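Local coordinates for UDP-L-Rhamnose Synthase (Acanthamoeba polyphaga mimivirus, PDB 7JID), which probably makes UDP-L-rhamnose as an NADP-dependent oxidoreductase, and binds NADP and a UDP-linked deoxysugar, at residues Ser17-Ile22 against Pro200-Met205; Ala206-Thr211 against Ser269-Val274; Leu195-Pro200 against Ile281-Ser286. One frame throughout, in Å; residues are numbered along the deposited sequence. Where two conformers were deposited one is given.

Contact 1 (Ser17-Ile22 against Pro200-Met205); sequences SMVSKI and PVMIDM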
# COMPACT_ATOMS: atom_id res chain seq x y z
N SER A 17 -12.43 19.94 -9.09
CA SER A 17 -12.95 21.09 -9.88
C SER A 17 -14.15 21.69 -9.14
O SER A 17 -14.25 22.92 -9.04
CB SER A 17 -13.38 20.70 -11.28
OG SER A 17 -12.27 20.38 -12.09
N MET A 18 -15.06 20.86 -8.64
CA MET A 18 -16.31 21.33 -7.99
C MET A 18 -15.97 22.06 -6.70
O MET A 18 -16.55 23.14 -6.46
CB MET A 18 -17.24 20.17 -7.65
CG MET A 18 -18.30 19.99 -8.68
SD MET A 18 -19.50 18.84 -8.02
CE MET A 18 -18.50 17.36 -8.03
N VAL A 19 -15.10 21.48 -5.90
CA VAL A 19 -14.69 22.09 -4.62
C VAL A 19 -13.98 23.41 -4.93
O VAL A 19 -14.25 24.39 -4.24
CB VAL A 19 -13.80 21.15 -3.81
CG1 VAL A 19 -13.24 21.81 -2.56
CG2 VAL A 19 -14.55 19.89 -3.42
N SER A 20 -13.02 23.39 -5.85
CA SER A 20 -12.25 24.58 -6.28
C SER A 20 -13.23 25.73 -6.56
O SER A 20 -13.03 26.84 -5.98
CB SER A 20 -11.40 24.26 -7.49
OG SER A 20 -10.60 25.37 -7.86
N LYS A 21 -14.23 25.47 -7.40
CA LYS A 21 -15.25 26.47 -7.82
C LYS A 21 -15.96 27.07 -6.61
O LYS A 21 -16.14 28.31 -6.58
CB LYS A 21 -16.30 25.86 -8.75
CG LYS A 21 -16.13 26.25 -10.21
CD LYS A 21 -16.21 25.09 -11.16
CE LYS A 21 -15.51 25.37 -12.48
NZ LYS A 21 -14.95 24.13 -13.07
N ILE A 22 -16.36 26.23 -5.65
CA ILE A 22 -17.07 26.69 -4.43
C ILE A 22 -16.12 27.50 -3.55
O ILE A 22 -16.57 28.49 -2.99
CB ILE A 22 -17.69 25.50 -3.67
CG1 ILE A 22 -18.82 24.91 -4.51
CG2 ILE A 22 -18.15 25.93 -2.28
CD1 ILE A 22 -19.19 23.49 -4.15
N PRO A 200 -20.20 21.74 0.78
CA PRO A 200 -20.13 22.85 1.73
C PRO A 200 -19.74 22.43 3.15
O PRO A 200 -19.06 23.17 3.83
CB PRO A 200 -21.55 23.41 1.70
CG PRO A 200 -22.02 23.11 0.29
CD PRO A 200 -21.46 21.72 0.04
N VAL A 201 -20.23 21.28 3.60
CA VAL A 201 -19.90 20.74 4.93
C VAL A 201 -18.40 20.43 4.94
O VAL A 201 -17.73 20.75 5.95
CB VAL A 201 -20.77 19.52 5.21
CG1 VAL A 201 -20.33 18.77 6.41
CG2 VAL A 201 -22.25 19.88 5.33
N MET A 202 -17.89 19.79 3.88
CA MET A 202 -16.47 19.37 3.84
C MET A 202 -15.61 20.64 3.94
O MET A 202 -14.65 20.65 4.72
CB MET A 202 -16.15 18.61 2.55
CG MET A 202 -14.66 18.53 2.33
SD MET A 202 -14.26 17.49 0.96
CE MET A 202 -14.88 18.49 -0.36
N ILE A 203 -15.97 21.67 3.17
CA ILE A 203 -15.23 22.97 3.18
C ILE A 203 -15.28 23.55 4.59
O ILE A 203 -14.26 24.10 5.06
CB ILE A 203 -15.77 23.93 2.11
CG1 ILE A 203 -15.39 23.45 0.72
CG2 ILE A 203 -15.25 25.35 2.37
CD1 ILE A 203 -15.97 24.20 -0.41
N ASP A 204 -16.47 23.52 5.23
CA ASP A 204 -16.62 24.07 6.60
C ASP A 204 -15.65 23.34 7.55
O ASP A 204 -14.98 23.97 8.37
CB ASP A 204 -18.08 24.01 7.07
CG ASP A 204 -18.31 24.80 8.35
OD1 ASP A 204 -18.20 26.07 8.25
OD2 ASP A 204 -18.51 24.17 9.43
N MET A 205 -15.66 22.01 7.54
CA MET A 205 -14.76 21.18 8.36
C MET A 205 -13.27 21.54 8.13
O MET A 205 -12.56 21.68 9.14
CB MET A 205 -15.02 19.70 8.05
CG MET A 205 -16.31 19.24 8.62
SD MET A 205 -16.67 17.54 8.07
CE MET A 205 -16.00 16.68 9.49

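Contact 2 (Ala206-Thr211 against Ser269-Val274); sequences ARNKTT and SLYPDV. With EDO (1,2-ethanediol), chain E.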
# COMPACT_ATOMS: atom_id res chain seq x y z
N ALA A 206 -12.84 21.73 6.89
CA ALA A 206 -11.44 22.07 6.50
C ALA A 206 -11.18 23.52 7.00
O ALA A 206 -10.17 23.73 7.69
CB ALA A 206 -11.25 21.97 5.02
N ARG A 207 -12.13 24.42 6.81
CA ARG A 207 -11.99 25.80 7.35
C ARG A 207 -11.75 25.73 8.86
O ARG A 207 -10.89 26.51 9.42
CB ARG A 207 -13.21 26.64 6.98
CG ARG A 207 -13.11 28.07 7.49
CD ARG A 207 -14.24 28.87 6.93
NE ARG A 207 -13.93 29.30 5.58
CZ ARG A 207 -14.56 28.93 4.49
NH1 ARG A 207 -15.58 28.10 4.55
NH2 ARG A 207 -14.20 29.45 3.34
N ASN A 208 -12.47 24.85 9.56
CA ASN A 208 -12.43 24.74 11.03
C ASN A 208 -11.20 23.97 11.53
O ASN A 208 -11.09 23.83 12.73
CB ASN A 208 -13.70 24.12 11.61
CG ASN A 208 -14.91 25.02 11.48
OD1 ASN A 208 -14.77 26.22 11.23
ND2 ASN A 208 -16.11 24.44 11.56
N LYS A 209 -10.44 23.35 10.63
CA LYS A 209 -9.27 22.48 10.93
C LYS A 209 -9.76 21.26 11.71
O LYS A 209 -9.00 20.71 12.48
CB LYS A 209 -8.14 23.28 11.61
CG LYS A 209 -7.54 24.33 10.70
CD LYS A 209 -6.61 25.32 11.38
CE LYS A 209 -5.39 24.70 12.01
NZ LYS A 209 -4.34 25.74 12.20
N THR A 210 -11.02 20.83 11.47
CA THR A 210 -11.51 19.56 12.06
C THR A 210 -10.62 18.44 11.50
O THR A 210 -10.45 18.42 10.27
CB THR A 210 -12.99 19.33 11.72
OG1 THR A 210 -13.75 20.47 12.11
CG2 THR A 210 -13.52 18.06 12.34
N THR A 211 -10.23 17.48 12.32
CA THR A 211 -9.35 16.36 11.87
C THR A 211 -10.00 15.05 12.27
O THR A 211 -11.00 15.07 12.98
CB THR A 211 -7.90 16.46 12.36
OG1 THR A 211 -7.86 16.38 13.79
CG2 THR A 211 -7.24 17.70 11.82
N SER A 269 -23.41 14.78 14.72
CA SER A 269 -23.12 15.50 15.99
C SER A 269 -22.65 16.92 15.67
O SER A 269 -22.88 17.81 16.51
CB SER A 269 -22.13 14.80 16.86
OG SER A 269 -20.81 14.82 16.29
N LEU A 270 -22.06 17.12 14.50
CA LEU A 270 -21.50 18.44 14.10
C LEU A 270 -22.41 19.13 13.09
O LEU A 270 -22.41 20.38 13.05
CB LEU A 270 -20.08 18.24 13.54
CG LEU A 270 -19.05 17.65 14.49
CD1 LEU A 270 -17.67 17.63 13.81
CD2 LEU A 270 -19.00 18.41 15.82
N TYR A 271 -23.09 18.37 12.25
CA TYR A 271 -23.87 18.90 11.12
C TYR A 271 -25.21 18.20 11.13
O TYR A 271 -25.43 17.29 10.34
CB TYR A 271 -23.09 18.71 9.82
CG TYR A 271 -21.82 19.50 9.81
CD1 TYR A 271 -21.81 20.85 9.52
CD2 TYR A 271 -20.61 18.89 10.11
CE1 TYR A 271 -20.63 21.57 9.50
CE2 TYR A 271 -19.42 19.60 10.14
CZ TYR A 271 -19.44 20.95 9.85
OH TYR A 271 -18.25 21.63 9.83
N PRO A 272 -26.12 18.60 12.04
CA PRO A 272 -27.42 17.94 12.14
C PRO A 272 -28.40 18.24 10.98
O PRO A 272 -29.37 17.54 10.89
CB PRO A 272 -27.93 18.43 13.51
CG PRO A 272 -27.30 19.80 13.63
CD PRO A 272 -25.89 19.61 13.10
N ASP A 273 -28.14 19.19 10.08
CA ASP A 273 -29.12 19.56 9.04
C ASP A 273 -28.81 18.84 7.72
O ASP A 273 -29.48 19.13 6.73
CB ASP A 273 -29.20 21.08 8.81
CG ASP A 273 -29.58 21.86 10.06
OD1 ASP A 273 -30.11 21.23 11.04
OD2 ASP A 273 -29.31 23.07 10.06
N VAL A 274 -27.77 17.98 7.67
CA VAL A 274 -27.53 17.21 6.42
C VAL A 274 -28.76 16.34 6.21
O VAL A 274 -29.06 15.54 7.08
CB VAL A 274 -26.28 16.31 6.48
CG1 VAL A 274 -26.10 15.53 5.17
CG2 VAL A 274 -25.03 17.13 6.80
C1 EDO E . -25.14 21.15 7.02
O1 EDO E . -26.18 20.84 6.10
C2 EDO E . -25.57 21.74 8.32
O2 EDO E . -25.84 20.84 9.39
O HOH W 1 -16.30 21.44 11.78

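Contact 3 (Leu195-Pro200 against Ile281-Ser286); sequences LDQMIP and IREVVS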
# COMPACT_ATOMS: atom_id res chain seq x y z
N LEU A 195 -23.05 15.31 -3.35
CA LEU A 195 -21.92 16.26 -3.27
C LEU A 195 -22.45 17.69 -3.22
O LEU A 195 -21.84 18.49 -2.53
CB LEU A 195 -20.98 16.06 -4.47
CG LEU A 195 -20.12 14.81 -4.42
CD1 LEU A 195 -19.31 14.68 -5.70
CD2 LEU A 195 -19.20 14.80 -3.21
N ASP A 196 -23.57 18.00 -3.89
CA ASP A 196 -24.12 19.37 -3.83
C ASP A 196 -24.40 19.77 -2.37
O ASP A 196 -24.16 20.90 -2.00
CB ASP A 196 -25.35 19.52 -4.72
CG ASP A 196 -25.08 19.10 -6.13
OD1 ASP A 196 -24.79 20.00 -6.97
OD2 ASP A 196 -25.17 17.90 -6.43
N GLN A 197 -24.86 18.83 -1.56
CA GLN A 197 -25.22 19.05 -0.15
C GLN A 197 -23.99 18.97 0.75
O GLN A 197 -23.95 19.72 1.77
CB GLN A 197 -26.31 18.04 0.24
CG GLN A 197 -27.61 18.36 -0.45
CD GLN A 197 -28.62 17.25 -0.37
OE1 GLN A 197 -28.47 16.35 0.46
NE2 GLN A 197 -29.63 17.31 -1.23
N MET A 198 -23.02 18.12 0.45
CA MET A 198 -22.01 17.79 1.47
C MET A 198 -20.67 18.47 1.15
O MET A 198 -19.86 18.54 2.05
CB MET A 198 -21.92 16.27 1.64
CG MET A 198 -23.26 15.70 2.05
SD MET A 198 -23.19 13.99 2.68
CE MET A 198 -22.36 14.30 4.25
N ILE A 199 -20.47 19.01 -0.06
CA ILE A 199 -19.20 19.74 -0.34
C ILE A 199 -19.13 20.94 0.61
O ILE A 199 -18.09 21.12 1.24
CB ILE A 199 -19.04 20.08 -1.83
CG1 ILE A 199 -18.52 18.86 -2.59
CG2 ILE A 199 -18.08 21.26 -2.00
CD1 ILE A 199 -18.48 19.02 -4.07
N PRO A 200 -20.20 21.74 0.78
CA PRO A 200 -20.13 22.85 1.73
C PRO A 200 -19.74 22.43 3.15
O PRO A 200 -19.06 23.17 3.83
CB PRO A 200 -21.55 23.41 1.70
CG PRO A 200 -22.02 23.11 0.29
CD PRO A 200 -21.46 21.72 0.04
N ILE A 281 -32.15 12.87 -2.20
CA ILE A 281 -32.30 12.37 -3.59
C ILE A 281 -33.58 12.97 -4.18
O ILE A 281 -33.55 13.33 -5.37
CB ILE A 281 -32.37 10.83 -3.64
CG1 ILE A 281 -31.04 10.19 -3.26
CG2 ILE A 281 -32.82 10.34 -5.02
CD1 ILE A 281 -29.93 10.45 -4.22
N ARG A 282 -34.67 12.98 -3.43
CA ARG A 282 -35.92 13.61 -3.94
C ARG A 282 -35.59 15.02 -4.44
O ARG A 282 -36.02 15.38 -5.56
CB ARG A 282 -36.99 13.70 -2.86
CG ARG A 282 -38.27 14.37 -3.33
CD ARG A 282 -39.40 14.19 -2.35
NE ARG A 282 -39.51 12.81 -1.88
CZ ARG A 282 -39.16 12.37 -0.68
NH1 ARG A 282 -39.32 11.10 -0.39
NH2 ARG A 282 -38.68 13.19 0.23
N GLU A 283 -34.85 15.76 -3.63
CA GLU A 283 -34.45 17.16 -3.96
C GLU A 283 -33.64 17.11 -5.25
O GLU A 283 -34.01 17.85 -6.22
CB GLU A 283 -33.77 17.86 -2.78
CG GLU A 283 -33.23 19.24 -3.16
CD GLU A 283 -32.66 20.09 -2.03
OE1 GLU A 283 -32.93 19.79 -0.85
OE2 GLU A 283 -31.92 21.06 -2.33
N VAL A 284 -32.59 16.29 -5.32
CA VAL A 284 -31.69 16.19 -6.50
C VAL A 284 -32.50 15.87 -7.75
O VAL A 284 -32.29 16.55 -8.78
CB VAL A 284 -30.57 15.14 -6.26
CG1 VAL A 284 -29.83 14.69 -7.51
CG2 VAL A 284 -29.59 15.69 -5.24
N VAL A 285 -33.30 14.81 -7.72
CA VAL A 285 -34.08 14.37 -8.92
C VAL A 285 -35.03 15.50 -9.35
O VAL A 285 -35.16 15.70 -10.58
CB VAL A 285 -34.83 13.06 -8.64
CG1 VAL A 285 -35.80 12.72 -9.76
CG2 VAL A 285 -33.82 11.94 -8.44
N SER A 286 -35.65 16.21 -8.41
CA SER A 286 -36.62 17.29 -8.74
C SER A 286 -35.94 18.38 -9.59
O SER A 286 -36.62 18.95 -10.47
CB SER A 286 -37.27 17.85 -7.50
OG SER A 286 -36.41 18.73 -6.78
O HOH W 2 -29.93 19.70 -3.64

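Contact 1 (Ser17-Ile22 against Pro200-Met205)
Ile203 and Met202 of Pro200-Met205 reach across to Ile22 and Val19 of Ser17-Ile22. All the touching groups are apolar, and no hydrogen bond joins the two segments. Ile203 can be followed outward. Its CB points toward the other helix but is too far to touch it. CG1 leaves CB anti to the carbonyl carbon (chi1 -72°), and CD1 continues in an extended line (chi2 173°). This carries CD1 to the facing helix. There CD1 meets Ile22 CG2 at 3.4 Å, which is tighter than usual van der Waals contact. Ile22 CB is the next nearest atom to CD1, at 3.9 Å. CD1 also lies 4.2 Å from Val19 CG1, a looser approach, so this one methyl touches both Ile22 and Val19.

Met202 works beside it. Its chain runs extended to SD and then bends about the CG-SD bond, which turns the CE methyl to Val19 CG2 at 3.4 Å. This too is a tight approach, and the two side chains cross at about a right angle. The axes of the two short segments approach to 10.8 Å and cross at -67°.

Val19 and Met202 also rest on Met56 of strand 54-57, and Met202 touches Leu160 of strand 157-162. Helix 14-25 follows strand 5-9 and the glycine-rich turn of the Rossmann fold, and the side chain of Val19 is about 8 Å from the bound NADP. The contact thus joins the first Rossmann helix to helix 195-207 against the parallel sheet.

Contact 2 (Ala206-Thr211 against Ser269-Val274)
A Schellman motif closes helix 195-207, and two residues of this helix end, Asn208 and Thr210, meet Tyr271 through a bound water. Thr210 also touches Leu270. In the motif, Lys209 takes a positive phi of 64°. Its N bonds back to Ala206 O at 3.0 Å, and Thr210 N bonds back to Met205 O. This turn places Asn208 and Thr210 toward the loop that follows helix 265-270.

The polar link across the contact runs through one water. Asn208 ND2 donates to the water at 3.0 Å. The water donates to Tyr271 OH at 2.8 Å. Thr210 OG1 lies 2.7 Å from the same water and is hydrogen-bonded to it. The Asn208 and Tyr271 side chains approach from opposite directions, but ND2 and OH stay 3.9 Å apart, with no direct bond. Tyr271 has CG anti to its carbonyl carbon, which points the ring at the helix end. The amide and ring planes are only 9° apart. The strongest partner of the phenol lies elsewhere: Tyr271 OH is also hydrogen-bonded to Asp204 OD2, on helix 195-207 one turn before Asn208. Water and carboxylate together hold the hydroxyl. Thr210 CG2 makes a loose apolar touch with Leu270 CD1 at 4.4 Å.

Tyr271 to Val274 form a type I beta turn. An ethanediol, probably from the crystallisation liquor, sits there. Asp273 N donates to its O2 at 2.9 Å (N-H...O 154°), and that O2 lies at the edge of the Tyr271 ring.

The contact is at the surface. Tyr271 packs on Val201 and Met205 of helix 195-207. Arg54 of strand 54-57 bonds to the carbonyls of Ala206 and Arg207, and Ala206 rests on Met56 and on Thr105 of strand 103-109.

Contact 3 (Leu195-Pro200 against Ile281-Ser286)
Glu283 OE2 is gripped by two groups, and one of them, a water, leads across to Gln197. The water donates to OE2 at 2.7 Å. Lys287, one turn further along the same helix, forms a salt bridge to OE2 and probably stabilises the negative charge. On the other side the water accepts a weak bond from Gln197 NE2 at 3.4 Å. The two side chains do not bond directly, because Gln197 NE2 and Glu283 OE1 stay 4.1 Å apart. The amide and carboxylate planes are turned 44° against each other.

Both chains are extended beyond CG. Gln197 has its CG anti to the carbonyl carbon (chi1 -69°), and the straight chain brings the amide nitrogen over to helix 277-287. NE2 also passes Val284 CG2 at 4.3 Å. The other end of the amide is held too, since Gln197 OE1 accepts from Asn218 ND2. This bond probably helps to fix the amide rotation, with NE2 on the side of the water. Within the second helix, Ser286 OG donates back to Glu283 O at 2.6 Å, tilted 21° from the carbonyl plane.

Little surface is shared. No direct bond joins the segments; a weakly held water and the Gln197-Val284 packing make the contact. Val284 also packs on Ile194, just ahead of helix 195-207. Ile281 and Val285 turn to helix 224-234. A helix packed on Rossmann elements here meets the C-terminal helices. This is consistent with the two-part build of extended short-chain dehydrogenases/reductases, a Rossmann domain and a smaller C-terminal one.

Helix 195-207 takes part in all three contacts. Contact 1 is the buried one. It is purely apolar and lies where two helices pack over the sheet. Contact 2 is at the surface and contact 3 is partly buried. Both have a bridging water and no direct bond; it is well bonded in contact 2 and weakly bonded to Gln197 in contact 3. Contacts 1 and 3 share Pro200, and Ile199 packs on Ile22 and Val19 between them. Contacts 1 and 2 join through Asp204 and Tyr271. Contact 2 holds the loop after helix 265-270, while contact 3 reaches the next helix, 277-287.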